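Local coordinates for protein dihydrophenazinedicarboxylate synthase (Burkholderia, PDB 4HMW) that catalyses FMN-dependent oxidations in the terminal steps of phenazine antibiotic biosynthesis, passing electrons to molecular oxygen and releasing hydrogen peroxide, at residues B[90-102]-B[109-121]. Numbering follows the deposited sequence. Where two conformers were deposited one is given.
With FMN (flavin mononucleotide), chain C.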
loop_
_atom_site.group_PDB
_atom_site.type_symbol
_atom_site.label_atom_id
_atom_site.label_comp_id
_atom_site.label_asym_id
_atom_site.label_seq_id
_atom_site.Cartn_x
_atom_site.Cartn_y
_atom_site.Cartn_z
ATOM N N ARG B 90 3.716 -16.866 -4.882
ATOM C CA ARG B 90 3.096 -18.035 -4.275
ATOM C C ARG B 90 1.697 -17.681 -3.793
ATOM O O ARG B 90 0.751 -18.468 -3.979
ATOM C CB ARG B 90 3.971 -18.573 -3.153
ATOM C CG ARG B 90 5.331 -19.108 -3.653
ATOM C CD ARG B 90 6.229 -19.698 -2.554
ATOM N NE ARG B 90 6.504 -18.731 -1.477
ATOM C CZ ARG B 90 5.784 -18.649 -0.353
ATOM N NH1 ARG B 90 4.751 -19.473 -0.164
ATOM N NH2 ARG B 90 6.084 -17.750 0.585
ATOM N N GLU B 91 1.540 -16.497 -3.196
ATOM C CA GLU B 91 0.215 -16.118 -2.674
ATOM C C GLU B 91 -0.801 -15.930 -3.812
ATOM O O GLU B 91 -1.963 -16.356 -3.693
ATOM C CB GLU B 91 0.320 -14.879 -1.752
ATOM C CG GLU B 91 0.995 -15.266 -0.411
ATOM C CD GLU B 91 1.190 -14.156 0.615
ATOM O OE1 GLU B 91 0.732 -13.020 0.403
ATOM O OE2 GLU B 91 1.821 -14.457 1.671
ATOM N N LEU B 92 -0.378 -15.289 -4.903
ATOM C CA LEU B 92 -1.242 -15.136 -6.063
ATOM C C LEU B 92 -1.686 -16.483 -6.613
ATOM O O LEU B 92 -2.831 -16.643 -7.004
ATOM C CB LEU B 92 -0.527 -14.359 -7.163
ATOM C CG LEU B 92 -0.413 -12.866 -6.832
ATOM C CD1 LEU B 92 0.486 -12.150 -7.838
ATOM C CD2 LEU B 92 -1.785 -12.226 -6.811
ATOM N N THR B 93 -0.778 -17.444 -6.660
ATOM C CA THR B 93 -1.132 -18.776 -7.136
ATOM C C THR B 93 -2.141 -19.447 -6.207
ATOM O O THR B 93 -3.060 -20.138 -6.680
ATOM C CB THR B 93 0.101 -19.676 -7.220
ATOM O OG1 THR B 93 1.055 -19.081 -8.099
ATOM C CG2 THR B 93 -0.270 -21.058 -7.731
ATOM N N GLU B 94 -1.959 -19.260 -4.900
ATOM C CA GLU B 94 -2.822 -19.890 -3.886
ATOM C C GLU B 94 -4.234 -19.329 -3.876
ATOM O O GLU B 94 -5.206 -20.072 -3.818
ATOM C CB GLU B 94 -2.268 -19.682 -2.472
ATOM C CG GLU B 94 -1.038 -20.469 -2.155
ATOM C CD GLU B 94 -0.449 -20.216 -0.762
ATOM O OE1 GLU B 94 0.482 -20.989 -0.394
ATOM O OE2 GLU B 94 -0.880 -19.268 -0.046
ATOM N N THR B 95 -4.341 -18.002 -3.884
ATOM C CA THR B 95 -5.611 -17.363 -3.566
ATOM C C THR B 95 -6.151 -16.411 -4.650
ATOM O O THR B 95 -7.332 -16.056 -4.620
ATOM C CB THR B 95 -5.532 -16.550 -2.269
ATOM O OG1 THR B 95 -4.481 -15.574 -2.383
ATOM C CG2 THR B 95 -5.288 -17.450 -1.069
ATOM N N GLY B 96 -5.294 -15.967 -5.563
ATOM C CA GLY B 96 -5.722 -15.149 -6.706
ATOM C C GLY B 96 -6.031 -13.672 -6.459
ATOM O O GLY B 96 -5.654 -12.812 -7.266
ATOM N N TRP B 97 -6.743 -13.385 -5.375
ATOM C CA TRP B 97 -7.163 -12.014 -5.090
ATOM C C TRP B 97 -5.950 -11.132 -4.792
ATOM O O TRP B 97 -4.965 -11.563 -4.159
ATOM C CB TRP B 97 -8.120 -11.981 -3.905
ATOM C CG TRP B 97 -9.382 -12.787 -3.989
ATOM C CD1 TRP B 97 -9.669 -13.891 -3.221
ATOM C CD2 TRP B 97 -10.529 -12.583 -4.839
ATOM N NE1 TRP B 97 -10.925 -14.361 -3.525
ATOM C CE2 TRP B 97 -11.469 -13.595 -4.521
ATOM C CE3 TRP B 97 -10.862 -11.651 -5.823
ATOM C CZ2 TRP B 97 -12.718 -13.690 -5.152
ATOM C CZ3 TRP B 97 -12.112 -11.752 -6.459
ATOM C CH2 TRP B 97 -13.007 -12.779 -6.129
ATOM N N ALA B 98 -6.010 -9.891 -5.261
ATOM C CA ALA B 98 -4.987 -8.905 -4.936
ATOM C C ALA B 98 -5.596 -7.519 -4.898
ATOM O O ALA B 98 -6.649 -7.253 -5.500
ATOM C CB ALA B 98 -3.869 -8.936 -5.920
ATOM N N SER B 99 -4.889 -6.608 -4.243
ATOM C CA SER B 99 -5.324 -5.210 -4.224
ATOM C C SER B 99 -4.101 -4.350 -4.361
ATOM O O SER B 99 -3.084 -4.628 -3.749
ATOM C CB SER B 99 -6.040 -4.901 -2.910
ATOM O OG SER B 99 -6.486 -3.557 -2.899
ATOM N N GLY B 100 -4.197 -3.307 -5.170
ATOM C CA GLY B 100 -3.095 -2.386 -5.329
ATOM C C GLY B 100 -3.524 -0.979 -4.963
ATOM O O GLY B 100 -4.634 -0.610 -5.251
ATOM N N LEU B 101 -2.638 -0.206 -4.330
ATOM C CA LEU B 101 -2.967 1.156 -3.936
ATOM C C LEU B 101 -1.912 2.104 -4.468
ATOM O O LEU B 101 -0.718 1.903 -4.244
ATOM C CB LEU B 101 -3.041 1.247 -2.398
ATOM C CG LEU B 101 -3.490 2.612 -1.842
ATOM C CD1 LEU B 101 -4.945 2.836 -2.201
ATOM C CD2 LEU B 101 -3.279 2.680 -0.316
ATOM N N LEU B 102 -2.355 3.148 -5.156
ATOM C CA LEU B 102 -1.490 4.283 -5.554
ATOM C C LEU B 102 -1.825 5.455 -4.668
ATOM O O LEU B 102 -2.996 5.675 -4.348
ATOM C CB LEU B 102 -1.766 4.686 -7.007
ATOM C CG LEU B 102 -1.499 3.654 -8.085
ATOM C CD1 LEU B 102 -1.965 4.095 -9.503
ATOM C CD2 LEU B 102 -0.016 3.324 -8.080
ATOM N N GLN B 109 -4.182 12.420 -3.981
ATOM C CA GLN B 109 -5.020 11.427 -4.666
ATOM C C GLN B 109 -4.596 10.010 -4.330
ATOM O O GLN B 109 -3.415 9.705 -4.193
ATOM C CB GLN B 109 -4.965 11.608 -6.216
ATOM C CG GLN B 109 -5.671 12.851 -6.707
ATOM C CD GLN B 109 -5.368 13.112 -8.173
ATOM O OE1 GLN B 109 -4.217 13.304 -8.573
ATOM N NE2 GLN B 109 -6.402 13.149 -8.984
ATOM N N GLN B 110 -5.577 9.145 -4.183
ATOM C CA GLN B 110 -5.269 7.725 -4.075
ATOM C C GLN B 110 -6.176 6.951 -5.049
ATOM O O GLN B 110 -7.261 7.394 -5.404
ATOM C CB GLN B 110 -5.313 7.174 -2.630
ATOM C CG GLN B 110 -6.518 7.378 -1.929
ATOM C CD GLN B 110 -6.561 6.846 -0.466
ATOM O OE1 GLN B 110 -6.020 5.796 -0.108
ATOM N NE2 GLN B 110 -7.278 7.579 0.364
ATOM N N ILE B 111 -5.670 5.813 -5.514
ATOM C CA ILE B 111 -6.457 4.923 -6.338
ATOM C C ILE B 111 -6.290 3.521 -5.824
ATOM O O ILE B 111 -5.179 3.033 -5.657
ATOM C CB ILE B 111 -6.038 4.943 -7.832
ATOM C CG1 ILE B 111 -5.984 6.378 -8.369
ATOM C CG2 ILE B 111 -7.015 4.108 -8.645
ATOM C CD1 ILE B 111 -5.484 6.457 -9.850
ATOM N N MET B 112 -7.406 2.865 -5.575
ATOM C CA MET B 112 -7.416 1.483 -5.093
ATOM C C MET B 112 -7.904 0.602 -6.218
ATOM O O MET B 112 -8.931 0.900 -6.815
ATOM C CB MET B 112 -8.379 1.315 -3.943
ATOM C CG MET B 112 -8.427 -0.104 -3.436
ATOM S SD MET B 112 -9.811 -0.512 -2.371
ATOM C CE MET B 112 -11.092 -0.744 -3.616
ATOM N N ILE B 113 -7.167 -0.473 -6.498
ATOM C CA ILE B 113 -7.493 -1.411 -7.574
ATOM C C ILE B 113 -7.572 -2.775 -6.943
ATOM O O ILE B 113 -6.570 -3.313 -6.499
ATOM C CB ILE B 113 -6.393 -1.385 -8.654
ATOM C CG1 ILE B 113 -6.149 0.062 -9.104
ATOM C CG2 ILE B 113 -6.724 -2.260 -9.871
ATOM C CD1 ILE B 113 -4.822 0.297 -9.806
ATOM N N SER B 114 -8.763 -3.336 -6.840
ATOM C CA SER B 114 -8.908 -4.665 -6.259
ATOM C C SER B 114 -9.396 -5.626 -7.314
ATOM O O SER B 114 -10.343 -5.332 -8.039
ATOM C CB SER B 114 -9.869 -4.635 -5.083
ATOM O OG SER B 114 -9.256 -4.028 -3.969
ATOM N N GLY B 115 -8.727 -6.773 -7.409
ATOM C CA GLY B 115 -9.039 -7.692 -8.461
ATOM C C GLY B 115 -8.344 -9.019 -8.308
ATOM O O GLY B 115 -8.088 -9.485 -7.197
ATOM N N GLN B 116 -8.110 -9.646 -9.453
ATOM C CA GLN B 116 -7.321 -10.858 -9.544
ATOM C C GLN B 116 -6.144 -10.645 -10.480
ATOM O O GLN B 116 -6.234 -9.907 -11.459
ATOM C CB GLN B 116 -8.200 -11.989 -10.047
ATOM C CG GLN B 116 -9.218 -12.455 -9.020
ATOM C CD GLN B 116 -10.119 -13.539 -9.569
ATOM O OE1 GLN B 116 -9.687 -14.688 -9.765
ATOM N NE2 GLN B 116 -11.365 -13.178 -9.854
ATOM N N ALA B 117 -5.025 -11.283 -10.155
ATOM C CA ALA B 117 -3.847 -11.201 -10.992
ATOM C C ALA B 117 -3.847 -12.356 -11.966
ATOM O O ALA B 117 -3.836 -13.500 -11.565
ATOM C CB ALA B 117 -2.604 -11.248 -10.133
ATOM N N VAL B 118 -3.923 -12.056 -13.247
ATOM C CA VAL B 118 -3.995 -13.100 -14.269
ATOM C C VAL B 118 -2.630 -13.265 -14.917
ATOM O O VAL B 118 -2.043 -12.311 -15.416
ATOM C CB VAL B 118 -5.020 -12.719 -15.336
ATOM C CG1 VAL B 118 -5.093 -13.779 -16.451
ATOM C CG2 VAL B 118 -6.396 -12.537 -14.683
ATOM N N PRO B 119 -2.109 -14.492 -14.923
ATOM C CA PRO B 119 -0.774 -14.631 -15.516
ATOM C C PRO B 119 -0.793 -14.307 -17.001
ATOM O O PRO B 119 -1.743 -14.718 -17.662
ATOM C CB PRO B 119 -0.450 -16.130 -15.309
ATOM C CG PRO B 119 -1.289 -16.538 -14.156
ATOM C CD PRO B 119 -2.569 -15.733 -14.271
ATOM N N LEU B 120 0.229 -13.620 -17.512
ATOM C CA LEU B 120 0.375 -13.398 -18.949
ATOM C C LEU B 120 0.835 -14.658 -19.685
ATOM O O LEU B 120 1.312 -15.593 -19.062
ATOM C CB LEU B 120 1.396 -12.299 -19.206
ATOM C CG LEU B 120 1.058 -10.966 -18.518
ATOM C CD1 LEU B 120 2.063 -9.909 -18.885
ATOM C CD2 LEU B 120 -0.297 -10.510 -18.915
ATOM N N GLU B 121 0.695 -14.630 -21.006
ATOM C CA GLU B 121 1.162 -15.712 -21.875
ATOM C C GLU B 121 2.686 -15.696 -21.945
ATOM O O GLU B 121 3.309 -14.686 -21.647
ATOM C CB GLU B 121 0.575 -15.587 -23.290
ATOM C CG GLU B 121 -0.946 -15.557 -23.337
ATOM C CD GLU B 121 -1.582 -16.823 -22.768
ATOM O OE1 GLU B 121 -1.117 -17.936 -23.092
ATOM O OE2 GLU B 121 -2.551 -16.701 -21.977
HETATM N N1 FMN C . -8.991 7.230 7.172
HETATM C C2 FMN C . -9.187 6.837 8.467
HETATM O O2 FMN C . -10.216 6.274 8.793
HETATM N N3 FMN C . -8.199 7.029 9.395
HETATM C C4 FMN C . -7.034 7.673 9.054
HETATM O O4 FMN C . -6.161 7.834 9.930
HETATM C C4A FMN C . -6.841 8.101 7.746
HETATM N N5 FMN C . -5.689 8.782 7.388
HETATM C C5A FMN C . -5.523 9.158 6.053
HETATM C C6 FMN C . -4.363 9.805 5.688
HETATM C C7 FMN C . -4.149 10.167 4.373
HETATM C C7M FMN C . -2.879 10.864 4.031
HETATM C C8 FMN C . -5.125 9.917 3.416
HETATM C C8M FMN C . -4.910 10.282 1.985
HETATM C C9 FMN C . -6.290 9.267 3.777
HETATM C C9A FMN C . -6.516 8.922 5.104
HETATM N N10 FMN C . -7.711 8.273 5.511
HETATM C C10 FMN C . -7.847 7.880 6.818
HETATM C "C1'" FMN C . -8.839 7.964 4.593
HETATM C "C2'" FMN C . -8.724 6.545 4.030
HETATM O "O2'" FMN C . -7.708 6.458 3.020
HETATM C "C3'" FMN C . -10.044 6.044 3.441
HETATM O "O3'" FMN C . -10.449 6.954 2.440
HETATM C "C4'" FMN C . -11.124 5.871 4.525
HETATM O "O4'" FMN C . -10.512 5.516 5.751
HETATM C "C5'" FMN C . -12.208 4.898 4.090
HETATM O "O5'" FMN C . -11.637 3.656 3.733
HETATM P P FMN C . -12.538 2.350 3.555
HETATM O O1P FMN C . -12.959 1.876 4.934
HETATM O O2P FMN C . -13.767 2.739 2.721
HETATM O O3P FMN C . -11.643 1.346 2.913
#
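G100 and I113 sit in the middle of an antiparallel ladder that shows how a hairpin can be tight along its middle rungs and slack at one end. Their two backbone bonds are short, with G100 N to I113 O at 2.7 Å, and the pairs A98–G115 and L102–I111 repeat the pattern on either side. Between these rungs, CA-H groups also lean on carbonyls, as S99 CA does on I113 O at 3.2 Å.

The face carrying S99, L101, M112 and S114 is turned to the second subunit. In the conformer given for S114, S99 OG lies 3.0 Å from S114 OG; S99 chi1 of -179° holds its hydroxyl anti to the backbone N and over the neighbouring strand. Both hydroxyls are also engaged by the second subunit, S99 with S65 and S114, in that same conformer, with the carbonyl of I63. Further along, L101 CD1 makes a van der Waals contact with Q110 OE1 at 3.8 Å. Q110 NE2 donates an almost straight bond of 2.9 Å to the ribityl O2' of FMN (171° at the hydrogen), while OE1 accepts from V67 N of the second subunit; with both ends of the amide bonded, its rotation is probably fixed.

At the helix end the ladder slackens. A117 N reaches G96 O only through a weak bond of 3.3 Å, although L92 CD2, from the last turns of the helix, still packs on the methyl of A117. On the more solvent-exposed side, the aliphatic part of Q116 lies alongside W97, CG 3.7 Å from CE3, with the amide over one face of the indole and inclined 53° to it.

Strands 97-104 and 109-119 thus form a hairpin of the FMN-binding split barrel of the pyridoxamine 5'-phosphate oxidase family, whose FMN site is shared between the two subunits.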